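Long-range contacts in metallocarboxypeptidase (Trypanosoma cruzi, PDB 3DWC), which probably removes C-terminal amino acids of broad type, though not proline, from peptides as a metal-dependent carboxypeptidase of the M32 family: residues B[95-100]-B[143-148]; B[134-139]-B[415-420]; B[200-205]-B[338-343]; B[207-212]-B[253-258]. All blocks are in the same frame, centred on the assembly; numbering follows the deposited sequence.

Interaction 1 of 4, residues B[95-100]-B[143-148]; sequences NLLPEE and GKLRAG
L97, L145 and R146 have the most surface buried here, and L97 packs on both of the others. Its CD2 lies on L145 CB at 3.7 Å, the two leucine side chains crossing at about a right angle, and also touches R146 CG, while its CD1 comes to R146 NH1, again at 3.7 Å. The CG of L97 sits 4.0 Å above the plane of the R146 guanidinium, over its centre, so the flat cation lies on an aliphatic branch and not against a polar partner of the 95-100 segment. R146 gets there by a bend at its third side-chain torsion (chi3 83°), which folds the guanidinium back over L97. The charge itself is met within its own helix, where NH1 forms a salt bridge with E142. Further along the L145 side chain, P98 CD meets CG at 4.0 Å. L96 adds its CD2 against the backbone O of R146 at 3.7 Å. The interface is van der Waals packing near the protein surface, with L97 itself buried. It joins the short link between helices 78-95 and 99-122, with P98 as N-cap residue of the second, to the last turn of helix 125-147, closing the helical hairpin formed by 99-122 and 125-147. Helix 154-162 touches R146 through A157, L158 and I161, and F101 of helix 99-122 touches L145.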
loop_
_atom_site.group_PDB
_atom_site.type_symbol
_atom_site.label_atom_id
_atom_site.label_comp_id
_atom_site.label_asym_id
_atom_site.label_seq_id
_atom_site.Cartn_x
_atom_site.Cartn_y
_atom_site.Cartn_z
ATOM N N ASN B 95 23.063 -10.303 12.623
ATOM C CA ASN B 95 24.489 -10.078 12.667
ATOM C C ASN B 95 25.312 -11.360 12.604
ATOM O O ASN B 95 26.467 -11.314 12.212
ATOM C CB ASN B 95 24.821 -9.273 13.929
ATOM C CG ASN B 95 26.013 -8.368 13.749
ATOM O OD1 ASN B 95 25.962 -7.386 12.996
ATOM N ND2 ASN B 95 27.097 -8.676 14.455
ATOM N N LEU B 96 24.734 -12.493 13.002
ATOM C CA LEU B 96 25.491 -13.741 13.133
ATOM C C LEU B 96 25.793 -14.414 11.788
ATOM O O LEU B 96 26.662 -15.269 11.706
ATOM C CB LEU B 96 24.782 -14.728 14.089
ATOM C CG LEU B 96 25.269 -14.832 15.546
ATOM C CD1 LEU B 96 25.585 -13.460 16.165
ATOM C CD2 LEU B 96 24.258 -15.589 16.424
ATOM N N LEU B 97 25.085 -14.032 10.737
ATOM C CA LEU B 97 25.338 -14.557 9.404
ATOM C C LEU B 97 26.223 -13.581 8.625
ATOM O O LEU B 97 25.829 -12.426 8.430
ATOM C CB LEU B 97 24.014 -14.721 8.642
ATOM C CG LEU B 97 22.970 -15.730 9.149
ATOM C CD1 LEU B 97 22.000 -16.030 8.030
ATOM C CD2 LEU B 97 23.600 -17.025 9.643
ATOM N N PRO B 98 27.406 -14.026 8.161
ATOM C CA PRO B 98 28.197 -13.156 7.282
ATOM C C PRO B 98 27.505 -12.855 5.940
ATOM O O PRO B 98 26.798 -13.705 5.394
ATOM C CB PRO B 98 29.499 -13.945 7.079
ATOM C CG PRO B 98 29.545 -14.917 8.200
ATOM C CD PRO B 98 28.107 -15.291 8.431
ATOM N N GLU B 99 27.730 -11.646 5.424
ATOM C CA GLU B 99 27.006 -11.138 4.254
ATOM C C GLU B 99 27.231 -12.010 3.027
ATOM O O GLU B 99 26.357 -12.122 2.169
ATOM C CB GLU B 99 27.400 -9.688 3.962
ATOM C CG GLU B 99 27.129 -8.739 5.135
ATOM C CD GLU B 99 27.233 -7.275 4.764
ATOM O OE1 GLU B 99 26.608 -6.453 5.469
ATOM O OE2 GLU B 99 27.936 -6.939 3.783
ATOM N N GLU B 100 28.407 -12.629 2.976
ATOM C CA GLU B 100 28.771 -13.600 1.943
ATOM C C GLU B 100 27.812 -14.794 1.965
ATOM O O GLU B 100 27.297 -15.206 0.930
ATOM C CB GLU B 100 30.237 -14.035 2.144
ATOM C CG GLU B 100 30.755 -15.120 1.201
ATOM C CD GLU B 100 30.272 -16.518 1.583
ATOM O OE1 GLU B 100 29.871 -17.277 0.668
ATOM O OE2 GLU B 100 30.280 -16.848 2.793
ATOM N N GLY B 143 22.728 -23.435 10.448
ATOM C CA GLY B 143 22.637 -23.864 11.849
ATOM C C GLY B 143 23.891 -23.584 12.642
ATOM O O GLY B 143 23.840 -23.031 13.759
ATOM N N LYS B 144 25.036 -23.959 12.080
ATOM C CA LYS B 144 26.301 -23.737 12.769
ATOM C C LYS B 144 26.578 -22.247 13.051
ATOM O O LYS B 144 26.997 -21.877 14.153
ATOM C CB LYS B 144 27.450 -24.363 11.978
ATOM C CG LYS B 144 27.556 -25.867 12.151
ATOM C CD LYS B 144 28.797 -26.418 11.440
ATOM C CE LYS B 144 28.790 -27.950 11.378
ATOM N NZ LYS B 144 27.539 -28.497 10.747
ATOM N N LEU B 145 26.346 -21.406 12.047
ATOM C CA LEU B 145 26.532 -19.956 12.181
ATOM C C LEU B 145 25.619 -19.395 13.270
ATOM O O LEU B 145 26.071 -18.679 14.160
ATOM C CB LEU B 145 26.243 -19.256 10.834
ATOM C CG LEU B 145 27.385 -19.004 9.829
ATOM C CD1 LEU B 145 28.682 -19.752 10.177
ATOM C CD2 LEU B 145 26.926 -19.313 8.397
ATOM N N ARG B 146 24.333 -19.737 13.198
ATOM C CA ARG B 146 23.358 -19.260 14.185
ATOM C C ARG B 146 23.686 -19.856 15.577
ATOM O O ARG B 146 23.571 -19.173 16.599
ATOM C CB ARG B 146 21.916 -19.558 13.741
ATOM C CG ARG B 146 21.667 -19.415 12.240
ATOM C CD ARG B 146 20.238 -19.061 11.881
ATOM N NE ARG B 146 20.052 -17.633 12.005
ATOM C CZ ARG B 146 19.542 -16.816 11.088
ATOM N NH1 ARG B 146 19.097 -17.256 9.933
ATOM N NH2 ARG B 146 19.474 -15.529 11.359
ATOM N N ALA B 147 24.160 -21.103 15.602
ATOM C CA ALA B 147 24.615 -21.727 16.863
ATOM C C ALA B 147 25.674 -20.911 17.590
ATOM O O ALA B 147 25.724 -20.918 18.823
ATOM C CB ALA B 147 25.132 -23.138 16.619
ATOM N N GLY B 148 26.532 -20.219 16.841
ATOM C CA GLY B 148 27.579 -19.377 17.443
ATOM C C GLY B 148 28.471 -20.147 18.398
ATOM O O GLY B 148 28.843 -21.285 18.109
#

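Interaction 2 of 4, residues B[134-139]-B[415-420]; sequences ELIALF and GMFGYF
The F139 ring carries F417 on one face and the backbone of G415 at its edge. F417 CB stands 3.8 Å from the F139 ring centroid, only 6° off the normal, a CH-pi contact over the middle of the ring. The F417 ring leans on past it in an offset, near-parallel stack, planes at 23° and centroids 4.4 Å apart, with little of one ring above the other; F139 CD1 lies over one face of F417 toward its rim. At the F139 edge, CE2 meets G415 CA in the ring plane at 3.5 Å. This is how helix 125-147 meets the irregular chain between helices 382-394 and 421-441, a helix-to-loop contact buried inside the mostly helical M32 fold. CG beside the backbone N (chi1 -67°) places the F139 ring against the loop. One turn earlier on the same helix, I136 reaches F417 with the end of its chain, CD1 to CZ at 3.7 Å. The aromatic cluster goes on beyond the two segments, W412 meeting the F417 ring at an inclined angle and Y155 of helix 154-162 touching it. Helix 358-374 adds L372 against I136 and M373 against F417.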
loop_
_atom_site.group_PDB
_atom_site.type_symbol
_atom_site.label_atom_id
_atom_site.label_comp_id
_atom_site.label_asym_id
_atom_site.label_seq_id
_atom_site.Cartn_x
_atom_site.Cartn_y
_atom_site.Cartn_z
ATOM N N GLU B 134 21.916 -29.039 -2.099
ATOM C CA GLU B 134 22.606 -27.762 -1.791
ATOM C C GLU B 134 21.905 -26.975 -0.673
ATOM O O GLU B 134 22.560 -26.354 0.173
ATOM C CB GLU B 134 22.703 -26.866 -3.032
ATOM C CG GLU B 134 23.659 -27.347 -4.107
ATOM C CD GLU B 134 23.824 -26.306 -5.209
ATOM O OE1 GLU B 134 23.366 -26.559 -6.356
ATOM O OE2 GLU B 134 24.385 -25.223 -4.915
ATOM N N LEU B 135 20.578 -26.978 -0.707
ATOM C CA LEU B 135 19.752 -26.418 0.386
ATOM C C LEU B 135 20.131 -27.047 1.714
ATOM O O LEU B 135 20.532 -26.359 2.640
ATOM C CB LEU B 135 18.271 -26.633 0.096
ATOM C CG LEU B 135 17.765 -25.783 -1.072
ATOM C CD1 LEU B 135 16.386 -26.221 -1.496
ATOM C CD2 LEU B 135 17.788 -24.286 -0.701
ATOM N N ILE B 136 20.070 -28.372 1.767
ATOM C CA ILE B 136 20.377 -29.094 2.988
ATOM C C ILE B 136 21.796 -28.789 3.483
ATOM O O ILE B 136 22.031 -28.764 4.689
ATOM C CB ILE B 136 20.173 -30.640 2.824
ATOM C CG1 ILE B 136 18.714 -30.964 2.497
ATOM C CG2 ILE B 136 20.577 -31.403 4.096
ATOM C CD1 ILE B 136 17.725 -30.577 3.591
ATOM N N ALA B 137 22.741 -28.558 2.571
ATOM C CA ALA B 137 24.108 -28.217 2.981
ATOM C C ALA B 137 24.182 -26.782 3.491
ATOM O O ALA B 137 24.918 -26.487 4.425
ATOM C CB ALA B 137 25.081 -28.430 1.831
ATOM N N LEU B 138 23.409 -25.899 2.863
ATOM C CA LEU B 138 23.286 -24.497 3.293
ATOM C C LEU B 138 22.650 -24.377 4.695
ATOM O O LEU B 138 23.137 -23.607 5.544
ATOM C CB LEU B 138 22.449 -23.714 2.270
ATOM C CG LEU B 138 22.540 -22.187 2.190
ATOM C CD1 LEU B 138 21.720 -21.531 3.286
ATOM C CD2 LEU B 138 23.964 -21.693 2.237
ATOM N N PHE B 139 21.571 -25.140 4.920
ATOM C CA PHE B 139 20.857 -25.163 6.211
ATOM C C PHE B 139 21.744 -25.658 7.320
ATOM O O PHE B 139 21.725 -25.098 8.427
ATOM C CB PHE B 139 19.635 -26.093 6.167
ATOM C CG PHE B 139 18.536 -25.641 5.262
ATOM C CD1 PHE B 139 17.788 -26.570 4.565
ATOM C CD2 PHE B 139 18.208 -24.284 5.129
ATOM C CE1 PHE B 139 16.759 -26.173 3.745
ATOM C CE2 PHE B 139 17.179 -23.889 4.319
ATOM C CZ PHE B 139 16.460 -24.824 3.621
ATOM N N GLY B 415 14.036 -21.473 1.863
ATOM C CA GLY B 415 14.993 -21.466 2.951
ATOM C C GLY B 415 14.392 -21.414 4.342
ATOM O O GLY B 415 14.932 -20.729 5.213
ATOM N N MET B 416 13.281 -22.129 4.539
ATOM C CA MET B 416 12.621 -22.240 5.827
ATOM C C MET B 416 12.738 -23.662 6.365
ATOM O O MET B 416 12.028 -24.578 5.928
ATOM C CB MET B 416 11.163 -21.829 5.694
ATOM C CG MET B 416 10.986 -20.336 5.382
ATOM S SD MET B 416 9.246 -19.892 5.303
ATOM C CE MET B 416 8.879 -20.364 3.615
ATOM N N PHE B 417 13.682 -23.833 7.289
ATOM C CA PHE B 417 13.966 -25.101 7.920
ATOM C C PHE B 417 13.872 -24.843 9.412
ATOM O O PHE B 417 14.403 -23.829 9.896
ATOM C CB PHE B 417 15.386 -25.552 7.552
ATOM C CG PHE B 417 15.490 -27.004 7.197
ATOM C CD1 PHE B 417 14.958 -27.474 6.018
ATOM C CD2 PHE B 417 16.107 -27.897 8.042
ATOM C CE1 PHE B 417 15.045 -28.816 5.686
ATOM C CE2 PHE B 417 16.201 -29.234 7.705
ATOM C CZ PHE B 417 15.670 -29.683 6.526
ATOM N N GLY B 418 13.206 -25.740 10.137
ATOM C CA GLY B 418 12.879 -25.507 11.543
ATOM C C GLY B 418 11.614 -24.691 11.771
ATOM O O GLY B 418 11.287 -24.343 12.908
ATOM N N TYR B 419 10.900 -24.402 10.687
ATOM C CA TYR B 419 9.614 -23.699 10.726
ATOM C C TYR B 419 8.440 -24.642 11.027
ATOM O O TYR B 419 7.648 -24.417 11.951
ATOM C CB TYR B 419 9.404 -23.000 9.373
ATOM C CG TYR B 419 8.206 -22.119 9.271
ATOM C CD1 TYR B 419 6.980 -22.635 8.914
ATOM C CD2 TYR B 419 8.306 -20.772 9.460
ATOM C CE1 TYR B 419 5.861 -21.825 8.789
ATOM C CE2 TYR B 419 7.189 -19.935 9.333
ATOM C CZ TYR B 419 5.977 -20.487 9.017
ATOM O OH TYR B 419 4.891 -19.693 8.873
ATOM N N PHE B 420 8.338 -25.711 10.264
ATOM C CA PHE B 420 7.200 -26.620 10.359
ATOM C C PHE B 420 6.744 -26.989 11.792
ATOM O O PHE B 420 5.557 -26.934 12.089
ATOM C CB PHE B 420 7.478 -27.901 9.588
ATOM C CG PHE B 420 7.261 -27.799 8.084
ATOM C CD1 PHE B 420 6.048 -27.410 7.563
ATOM C CD2 PHE B 420 8.263 -28.153 7.209
ATOM C CE1 PHE B 420 5.839 -27.346 6.196
ATOM C CE2 PHE B 420 8.063 -28.116 5.817
ATOM C CZ PHE B 420 6.849 -27.707 5.321
#

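Interaction 3 of 4, residues B[200-205]-B[338-343]; sequences VLEPKG and KRVIQR. With SO4 (sulfate ion), chain U.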
loop_
_atom_site.group_PDB
_atom_site.type_symbol
_atom_site.label_atom_id
_atom_site.label_comp_id
_atom_site.label_asym_id
_atom_site.label_seq_id
_atom_site.Cartn_x
_atom_site.Cartn_y
_atom_site.Cartn_z
ATOM N N VAL B 200 -24.207 -37.397 6.503
ATOM C CA VAL B 200 -23.620 -36.085 6.398
ATOM C C VAL B 200 -24.141 -35.453 5.088
ATOM O O VAL B 200 -23.864 -35.948 4.006
ATOM C CB VAL B 200 -22.075 -36.131 6.403
ATOM C CG1 VAL B 200 -21.502 -34.716 6.314
ATOM C CG2 VAL B 200 -21.534 -36.837 7.663
ATOM N N LEU B 201 -24.905 -34.369 5.217
ATOM C CA LEU B 201 -25.396 -33.610 4.075
ATOM C C LEU B 201 -24.376 -32.511 3.763
ATOM O O LEU B 201 -24.066 -31.655 4.624
ATOM C CB LEU B 201 -26.749 -33.012 4.387
ATOM C CG LEU B 201 -27.804 -33.948 4.987
ATOM C CD1 LEU B 201 -29.049 -33.172 5.376
ATOM C CD2 LEU B 201 -28.176 -35.075 4.021
ATOM N N GLU B 202 -23.832 -32.560 2.552
ATOM C CA GLU B 202 -22.916 -31.547 2.096
ATOM C C GLU B 202 -23.672 -30.274 1.735
ATOM O O GLU B 202 -24.678 -30.315 1.017
ATOM C CB GLU B 202 -22.129 -32.002 0.865
ATOM C CG GLU B 202 -20.972 -32.914 1.195
ATOM C CD GLU B 202 -19.921 -32.235 2.019
ATOM O OE1 GLU B 202 -19.576 -32.814 3.068
ATOM O OE2 GLU B 202 -19.446 -31.123 1.638
ATOM N N PRO B 203 -23.182 -29.140 2.216
ATOM C CA PRO B 203 -23.771 -27.891 1.736
ATOM C C PRO B 203 -23.730 -27.761 0.205
ATOM O O PRO B 203 -22.689 -28.021 -0.414
ATOM C CB PRO B 203 -22.911 -26.835 2.410
ATOM C CG PRO B 203 -22.438 -27.529 3.677
ATOM C CD PRO B 203 -22.123 -28.898 3.212
ATOM N N LYS B 204 -24.856 -27.357 -0.383
ATOM C CA LYS B 204 -24.953 -27.153 -1.840
ATOM C C LYS B 204 -24.860 -25.691 -2.296
ATOM O O LYS B 204 -25.653 -24.854 -1.908
ATOM C CB LYS B 204 -26.249 -27.793 -2.341
ATOM C CG LYS B 204 -26.189 -29.338 -2.270
ATOM C CD LYS B 204 -27.453 -29.961 -1.705
ATOM C CE LYS B 204 -27.714 -31.402 -2.248
ATOM N NZ LYS B 204 -28.695 -31.321 -3.370
ATOM N N GLY B 205 -23.874 -25.392 -3.132
ATOM C CA GLY B 205 -23.717 -24.065 -3.721
ATOM C C GLY B 205 -24.601 -23.818 -4.943
ATOM O O GLY B 205 -25.415 -24.666 -5.306
ATOM N N LYS B 338 -21.689 -29.611 12.267
ATOM C CA LYS B 338 -20.630 -30.226 13.062
ATOM C C LYS B 338 -20.004 -31.429 12.346
ATOM O O LYS B 338 -18.794 -31.640 12.379
ATOM C CB LYS B 338 -21.160 -30.635 14.435
ATOM C CG LYS B 338 -20.101 -31.259 15.319
ATOM C CD LYS B 338 -20.676 -31.541 16.706
ATOM C CE LYS B 338 -19.906 -32.602 17.433
ATOM N NZ LYS B 338 -20.584 -32.884 18.779
ATOM N N ARG B 339 -20.833 -32.218 11.685
ATOM C CA ARG B 339 -20.352 -33.421 11.001
ATOM C C ARG B 339 -19.500 -33.076 9.811
ATOM O O ARG B 339 -18.494 -33.724 9.574
ATOM C CB ARG B 339 -21.513 -34.324 10.609
ATOM C CG ARG B 339 -21.766 -35.351 11.650
ATOM C CD ARG B 339 -23.123 -35.379 12.262
ATOM N NE ARG B 339 -24.021 -36.295 11.633
ATOM C CZ ARG B 339 -25.036 -36.946 12.208
ATOM N NH1 ARG B 339 -25.324 -36.870 13.503
ATOM N NH2 ARG B 339 -25.775 -37.722 11.447
ATOM N N VAL B 340 -19.896 -32.027 9.091
ATOM C CA VAL B 340 -19.122 -31.483 7.976
ATOM C C VAL B 340 -17.763 -30.902 8.473
ATOM O O VAL B 340 -16.707 -31.277 7.999
ATOM C CB VAL B 340 -19.949 -30.382 7.233
ATOM C CG1 VAL B 340 -19.076 -29.622 6.191
ATOM C CG2 VAL B 340 -21.219 -30.983 6.607
ATOM N N ILE B 341 -17.802 -30.002 9.435
ATOM C CA ILE B 341 -16.605 -29.295 9.911
ATOM C C ILE B 341 -15.611 -30.216 10.687
ATOM O O ILE B 341 -14.395 -29.927 10.694
ATOM C CB ILE B 341 -17.024 -28.021 10.765
ATOM C CG1 ILE B 341 -17.822 -26.976 9.955
ATOM C CG2 ILE B 341 -15.873 -27.280 11.410
ATOM C CD1 ILE B 341 -17.147 -26.428 8.840
ATOM N N GLN B 342 -16.096 -31.289 11.332
ATOM C CA GLN B 342 -15.231 -32.201 12.134
ATOM C C GLN B 342 -14.941 -33.503 11.407
ATOM O O GLN B 342 -14.473 -34.463 11.996
ATOM C CB GLN B 342 -15.850 -32.538 13.488
ATOM C CG GLN B 342 -15.875 -31.341 14.449
ATOM C CD GLN B 342 -16.422 -31.678 15.813
ATOM O OE1 GLN B 342 -16.653 -32.841 16.144
ATOM N NE2 GLN B 342 -16.594 -30.655 16.640
ATOM N N ARG B 343 -15.247 -33.546 10.119
ATOM C CA ARG B 343 -15.064 -34.780 9.345
ATOM C C ARG B 343 -13.591 -35.154 9.295
ATOM O O ARG B 343 -12.755 -34.287 9.111
ATOM C CB ARG B 343 -15.569 -34.598 7.918
ATOM C CG ARG B 343 -15.705 -35.939 7.193
ATOM C CD ARG B 343 -15.718 -35.734 5.706
ATOM N NE ARG B 343 -17.036 -35.928 5.114
ATOM C CZ ARG B 343 -17.829 -34.970 4.625
ATOM N NH1 ARG B 343 -17.495 -33.659 4.668
ATOM N NH2 ARG B 343 -18.986 -35.341 4.084
HETATM S S SO4 U . -27.919 -40.497 11.347
HETATM O O1 SO4 U . -29.294 -40.012 11.538
HETATM O O2 SO4 U . -27.909 -41.956 11.211
HETATM O O3 SO4 U . -27.352 -39.925 10.132
HETATM O O4 SO4 U . -27.118 -40.129 12.514
#
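The C-terminal end of helix 334-341 packs against the extended connection between helices 168-196 and 209-222, at the protein surface. E202 and R343 join them by a salt bridge in which NH1 and NH2 both reach the single oxygen OE1, end-on, each at 2.8 Å. OE1 lies in the guanidinium plane, midway between the two nitrogens, but both N-H groups come 24° out of the carboxylate plane from the same face, NH1 on the syn side and NH2 on the anti side. Because two N-H groups share one oxygen, each bond is bent, with an angle of 140° at the hydrogen. The E202 chain turns at chi2 (-64°) to bring the carboxylate across. Since R343 follows the helix end, the bridge ties the chain leaving helix 334-341 to the connection. Beside the bridge, V340 CG2 meets V200 CG1 at 3.8 Å, P203 CD at 4.1 Å and the carbonyl O of L201 at 3.5 Å. V200 CG1 also lies 3.4 Å from R343 NH2, and its other methyl, CG2, packs on R339 CB. Bent at chi2 and chi3, R339 carries NH2 to a 3.0 Å hydrogen bond with O4 of a sulfate, probably from the crystallisation liquor, that is also bound by T199 N. The same NH2 bonds to T199 O.

Interaction 4 of 4, residues B[207-212]-B[253-258]; sequences FPVSKQ and YTETEF
Hydrogen bonds centre on Q212, whose NE2 donates to T254 O at 2.9 Å and to F207 O at 2.8 Å. Both acceptors lie in the plane of the amide, which fixes its rotation and uses both its N-H groups, although NE2 stands above each carbonyl plane and on neither lone pair. F207 N bonds to E255 O at 2.8 Å, in the carbonyl plane. One water links V209 N to E255 OE1; a second lies among Q212 OE1, T254 N and E257 O. Among the aromatic contacts, F258 turns its edge to the face of F207 in a T-shaped pair, centroids 5.0 Å apart and planes at 86°, with CD2 3.7 Å above the centre of the F207 ring. F258 reaches it with CG between its backbone N and carbonyl carbon (chi1 61°). Apolar packing completes the interface: V209 CG1 lies 3.5 Å from Y253 CD1, and Q212 CB comes to CD2 of that ring from the same face. The contact joins the first turn of helix 209-222, with P208 as its N-cap residue, to the loop from strand 246-251 into helix 259-276, where E257 caps T260 N. F326 of helix 312-326 packs on both phenylalanines.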
loop_
_atom_site.group_PDB
_atom_site.type_symbol
_atom_site.label_atom_id
_atom_site.label_comp_id
_atom_site.label_asym_id
_atom_site.label_seq_id
_atom_site.Cartn_x
_atom_site.Cartn_y
_atom_site.Cartn_z
ATOM N N PHE B 207 -22.643 -20.356 -3.399
ATOM C CA PHE B 207 -22.634 -19.451 -2.269
ATOM C C PHE B 207 -22.036 -18.135 -2.769
ATOM O O PHE B 207 -20.818 -18.029 -2.933
ATOM C CB PHE B 207 -21.793 -20.055 -1.142
ATOM C CG PHE B 207 -22.301 -21.398 -0.685
ATOM C CD1 PHE B 207 -21.584 -22.549 -0.946
ATOM C CD2 PHE B 207 -23.544 -21.509 -0.066
ATOM C CE1 PHE B 207 -22.066 -23.775 -0.561
ATOM C CE2 PHE B 207 -24.030 -22.745 0.316
ATOM C CZ PHE B 207 -23.283 -23.873 0.072
ATOM N N PRO B 208 -22.888 -17.126 -3.044
ATOM C CA PRO B 208 -22.367 -15.910 -3.655
ATOM C C PRO B 208 -21.245 -15.272 -2.846
ATOM O O PRO B 208 -21.318 -15.174 -1.603
ATOM C CB PRO B 208 -23.602 -14.985 -3.735
ATOM C CG PRO B 208 -24.747 -15.915 -3.772
ATOM C CD PRO B 208 -24.331 -17.012 -2.798
ATOM N N VAL B 209 -20.210 -14.864 -3.558
ATOM C CA VAL B 209 -18.989 -14.407 -2.934
ATOM C C VAL B 209 -19.224 -13.163 -2.085
ATOM O O VAL B 209 -18.527 -12.968 -1.080
ATOM C CB VAL B 209 -17.911 -14.161 -4.003
ATOM C CG1 VAL B 209 -16.769 -13.349 -3.420
ATOM C CG2 VAL B 209 -17.393 -15.505 -4.533
ATOM N N SER B 210 -20.160 -12.307 -2.502
ATOM C CA SER B 210 -20.583 -11.129 -1.715
ATOM C C SER B 210 -21.238 -11.509 -0.385
ATOM O O SER B 210 -21.017 -10.855 0.640
ATOM C CB SER B 210 -21.514 -10.198 -2.516
ATOM O OG SER B 210 -22.839 -10.736 -2.678
ATOM N N LYS B 211 -22.035 -12.562 -0.393
ATOM C CA LYS B 211 -22.671 -13.007 0.844
ATOM C C LYS B 211 -21.627 -13.700 1.759
ATOM O O LYS B 211 -21.660 -13.562 2.994
ATOM C CB LYS B 211 -23.865 -13.914 0.509
ATOM C CG LYS B 211 -25.019 -13.184 -0.267
ATOM C CD LYS B 211 -26.112 -14.163 -0.694
ATOM C CE LYS B 211 -27.082 -13.610 -1.751
ATOM N NZ LYS B 211 -28.374 -13.330 -1.186
ATOM N N GLN B 212 -20.678 -14.413 1.147
ATOM C CA GLN B 212 -19.517 -14.977 1.890
ATOM C C GLN B 212 -18.684 -13.916 2.588
ATOM O O GLN B 212 -18.269 -14.077 3.740
ATOM C CB GLN B 212 -18.624 -15.763 0.936
ATOM C CG GLN B 212 -19.251 -17.073 0.558
ATOM C CD GLN B 212 -18.264 -18.010 -0.080
ATOM O OE1 GLN B 212 -17.237 -18.341 0.506
ATOM N NE2 GLN B 212 -18.583 -18.467 -1.278
ATOM N N TYR B 253 -12.328 -16.506 -2.148
ATOM C CA TYR B 253 -13.641 -17.099 -2.225
ATOM C C TYR B 253 -13.837 -17.934 -3.494
ATOM O O TYR B 253 -13.368 -17.561 -4.569
ATOM C CB TYR B 253 -14.712 -16.028 -2.181
ATOM C CG TYR B 253 -14.635 -15.092 -1.000
ATOM C CD1 TYR B 253 -14.102 -13.821 -1.144
ATOM C CD2 TYR B 253 -15.094 -15.464 0.224
ATOM C CE1 TYR B 253 -14.018 -12.967 -0.107
ATOM C CE2 TYR B 253 -15.008 -14.610 1.303
ATOM C CZ TYR B 253 -14.473 -13.353 1.119
ATOM O OH TYR B 253 -14.384 -12.473 2.170
ATOM N N THR B 254 -14.526 -19.059 -3.316
ATOM C CA THR B 254 -15.065 -19.875 -4.386
ATOM C C THR B 254 -16.568 -20.027 -4.112
ATOM O O THR B 254 -16.993 -20.169 -2.944
ATOM C CB THR B 254 -14.370 -21.270 -4.420
ATOM O OG1 THR B 254 -15.045 -22.139 -5.321
ATOM C CG2 THR B 254 -14.362 -21.932 -3.044
ATOM N N GLU B 255 -17.370 -19.932 -5.170
ATOM C CA GLU B 255 -18.821 -20.137 -5.086
ATOM C C GLU B 255 -19.203 -21.533 -4.649
ATOM O O GLU B 255 -20.272 -21.723 -4.074
ATOM C CB GLU B 255 -19.529 -19.859 -6.423
ATOM C CG GLU B 255 -19.862 -18.420 -6.654
ATOM C CD GLU B 255 -20.913 -18.239 -7.755
ATOM O OE1 GLU B 255 -21.691 -17.249 -7.621
ATOM O OE2 GLU B 255 -20.999 -19.097 -8.706
ATOM N N THR B 256 -18.347 -22.508 -4.913
ATOM C CA THR B 256 -18.690 -23.926 -4.663
ATOM C C THR B 256 -18.781 -24.304 -3.188
ATOM O O THR B 256 -19.515 -25.222 -2.814
ATOM C CB THR B 256 -17.708 -24.893 -5.408
ATOM O OG1 THR B 256 -16.414 -24.807 -4.817
ATOM C CG2 THR B 256 -17.595 -24.551 -6.901
ATOM N N GLU B 257 -18.045 -23.607 -2.320
ATOM C CA GLU B 257 -18.180 -23.831 -0.879
ATOM C C GLU B 257 -17.762 -22.618 -0.060
ATOM O O GLU B 257 -17.142 -21.723 -0.587
ATOM C CB GLU B 257 -17.404 -25.082 -0.440
ATOM C CG GLU B 257 -15.910 -25.146 -0.849
ATOM C CD GLU B 257 -14.928 -24.646 0.233
ATOM O OE1 GLU B 257 -15.260 -24.608 1.430
ATOM O OE2 GLU B 257 -13.792 -24.280 -0.138
ATOM N N PHE B 258 -18.147 -22.587 1.210
ATOM C CA PHE B 258 -17.882 -21.448 2.077
ATOM C C PHE B 258 -16.996 -21.778 3.274
ATOM O O PHE B 258 -16.491 -20.895 3.908
ATOM C CB PHE B 258 -19.195 -20.849 2.617
ATOM C CG PHE B 258 -19.987 -21.795 3.436
ATOM C CD1 PHE B 258 -19.658 -22.055 4.754
ATOM C CD2 PHE B 258 -21.060 -22.448 2.900
ATOM C CE1 PHE B 258 -20.385 -22.965 5.495
ATOM C CE2 PHE B 258 -21.775 -23.337 3.632
ATOM C CZ PHE B 258 -21.437 -23.585 4.955
HETATM O O HOH W 1 -20.479 -15.254 -6.574
HETATM O O HOH W 2 -15.162 -19.905 -0.481
#

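In the fold
The four contacts form two groups. Interactions 1 and 2, with centres about 14 Å apart, share helix 125-147, whose middle meets the 415-420 loop and whose end meets the 95-100 link; their segments alternate along the chain. Interactions 3 and 4, about 15 Å apart by centres, lie across the chain's centre from interaction 1 and touch through P203 CB and F258 CE2 at 3.9 Å. Interaction 4 is nested inside the loop closed by interaction 3, and both are nested inside that of interaction 2. Interactions 1 to 3 lie away from the metal site, whereas the 253-258 segment of interaction 4 leads into helix 259-276, which carries the cobalt ligands H267 and H271.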